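Local coordinates for protein MarR family transcriptional regulator (PDB 5HLI) that probably binds DNA as a dimeric MarR-type transcriptional regulator and appears to sense oxidation by forming a disulfide, at residues G83-E88 and L97-T102. The protein carries 1 engineered substitution. Residues are numbered along the deposited sequence; the frame is centred on the assembly and turned at random.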
# COMPACT_ATOMS: atom_id res chain seq x y z
N GLY A 83 16.99 6.73 -21.79
CA GLY A 83 18.14 7.55 -21.46
C GLY A 83 18.65 7.45 -20.04
O GLY A 83 19.38 8.35 -19.60
N TRP A 84 18.31 6.38 -19.31
CA TRP A 84 18.75 6.25 -17.92
C TRP A 84 20.03 5.44 -17.78
O TRP A 84 20.87 5.76 -16.93
CB TRP A 84 17.65 5.59 -17.08
CG TRP A 84 16.43 6.43 -16.89
CD1 TRP A 84 15.36 6.52 -17.74
CD2 TRP A 84 16.13 7.27 -15.77
NE1 TRP A 84 14.42 7.38 -17.22
CE2 TRP A 84 14.87 7.84 -16.01
CE3 TRP A 84 16.81 7.59 -14.59
CZ2 TRP A 84 14.27 8.73 -15.11
CZ3 TRP A 84 16.21 8.46 -13.70
CH2 TRP A 84 14.96 9.02 -13.96
N VAL A 85 20.19 4.38 -18.57
CA VAL A 85 21.33 3.48 -18.45
C VAL A 85 21.90 3.21 -19.83
O VAL A 85 21.28 3.50 -20.86
CB VAL A 85 20.95 2.14 -17.78
CG1 VAL A 85 20.38 2.36 -16.38
CG2 VAL A 85 19.97 1.36 -18.65
N LYS A 86 23.10 2.64 -19.85
CA LYS A 86 23.68 2.03 -21.04
C LYS A 86 23.75 0.52 -20.85
O LYS A 86 23.96 0.03 -19.74
CB LYS A 86 25.07 2.59 -21.33
CG LYS A 86 25.09 4.06 -21.71
CD LYS A 86 26.46 4.49 -22.21
CE LYS A 86 26.40 5.91 -22.76
NZ LYS A 86 25.43 6.02 -23.89
N ARG A 87 23.56 -0.20 -21.94
CA ARG A 87 23.67 -1.66 -21.95
C ARG A 87 24.90 -2.05 -22.77
O ARG A 87 25.07 -1.58 -23.90
CB ARG A 87 22.41 -2.30 -22.52
CG ARG A 87 21.20 -2.18 -21.60
CD ARG A 87 19.89 -2.57 -22.29
NE ARG A 87 19.87 -3.96 -22.75
CZ ARG A 87 19.96 -4.33 -24.02
NH1 ARG A 87 20.10 -3.41 -24.97
NH2 ARG A 87 19.93 -5.61 -24.34
N GLU A 88 25.75 -2.89 -22.19
CA GLU A 88 26.95 -3.38 -22.86
C GLU A 88 27.00 -4.90 -22.70
O GLU A 88 27.34 -5.40 -21.63
CB GLU A 88 28.22 -2.75 -22.30
CG GLU A 88 29.50 -3.35 -22.87
CD GLU A 88 30.73 -2.99 -22.06
OE1 GLU A 88 31.82 -3.52 -22.37
OE2 GLU A 88 30.62 -2.18 -21.12
N LEU A 97 26.05 -8.87 -19.23
CA LEU A 97 25.41 -7.63 -19.64
C LEU A 97 25.72 -6.60 -18.56
O LEU A 97 25.20 -6.68 -17.44
CB LEU A 97 23.91 -7.81 -19.82
CG LEU A 97 23.17 -6.58 -20.37
CD1 LEU A 97 23.55 -6.31 -21.82
CD2 LEU A 97 21.66 -6.74 -20.23
N ILE A 98 26.57 -5.63 -18.89
CA ILE A 98 27.00 -4.61 -17.94
C ILE A 98 26.07 -3.41 -18.06
O ILE A 98 25.91 -2.84 -19.15
CB ILE A 98 28.46 -4.21 -18.17
CG1 ILE A 98 29.38 -5.42 -17.95
CG2 ILE A 98 28.85 -3.06 -17.24
CD1 ILE A 98 30.84 -5.13 -18.22
N ILE A 99 25.45 -3.03 -16.95
CA ILE A 99 24.51 -1.91 -16.90
C ILE A 99 25.21 -0.73 -16.24
O ILE A 99 25.71 -0.85 -15.12
CB ILE A 99 23.23 -2.28 -16.15
CG1 ILE A 99 22.60 -3.54 -16.76
CG2 ILE A 99 22.24 -1.12 -16.15
CD1 ILE A 99 22.24 -3.38 -18.23
N THR A 100 25.24 0.41 -16.93
CA THR A 100 25.91 1.60 -16.42
C THR A 100 24.98 2.79 -16.54
O THR A 100 24.37 3.01 -17.59
CB THR A 100 27.22 1.87 -17.18
OG1 THR A 100 27.96 0.64 -17.31
CG2 THR A 100 28.07 2.89 -16.44
N LEU A 101 24.88 3.57 -15.46
CA LEU A 101 24.08 4.79 -15.50
C LEU A 101 24.66 5.76 -16.52
O LEU A 101 25.87 5.94 -16.62
CB LEU A 101 24.06 5.44 -14.12
CG LEU A 101 23.28 4.75 -13.00
CD1 LEU A 101 23.70 5.30 -11.65
CD2 LEU A 101 21.78 4.94 -13.20
N THR A 102 23.77 6.39 -17.30
CA THR A 102 24.19 7.51 -18.12
C THR A 102 24.48 8.72 -17.22
O THR A 102 24.20 8.72 -16.02
CB THR A 102 23.12 7.87 -19.15
OG1 THR A 102 21.92 8.27 -18.48
CG2 THR A 102 22.82 6.67 -20.04
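The hydroxyl of T102 reaches back from the head of one helix to the tail of another: OG1 donates to G83 O at 2.8 Å. A chi1 of 62° sets OG1 between T102's own backbone N and carbonyl carbon, and OG1 approaches G83 O from above the G83 carbonyl plane, 38° out of it. The same OG1 accepts a hydrogen bond from G105 N, so T102 is also the N-cap of helix 103-117. G83, with positive phi, is the C-prime residue of the Schellman motif that ends helix 69-81. Next to this bond T102 N donates to W84 O (3.0 Å). The methyl CG2 of T102 lies 3.8 Å from CG of K86, the two side chains at about a right angle. From here the strands run antiparallel as the beta hairpin, or wing, of a MarR-type winged helix-turn-helix domain. K86 with T100 and E88 with I98 are hydrogen-bonded pairs; K86 N to T100 O is short at 2.6 Å. The R87 and I99 side chains lie side by side and point the same way, with CD1 of I99 3.7 Å from CG of R87. NH1 of R87 turns to a salt bridge with E80. CG2 of I99 packs on CB of V85 (3.9 Å), and L50 of helix 41-52 touches both residues.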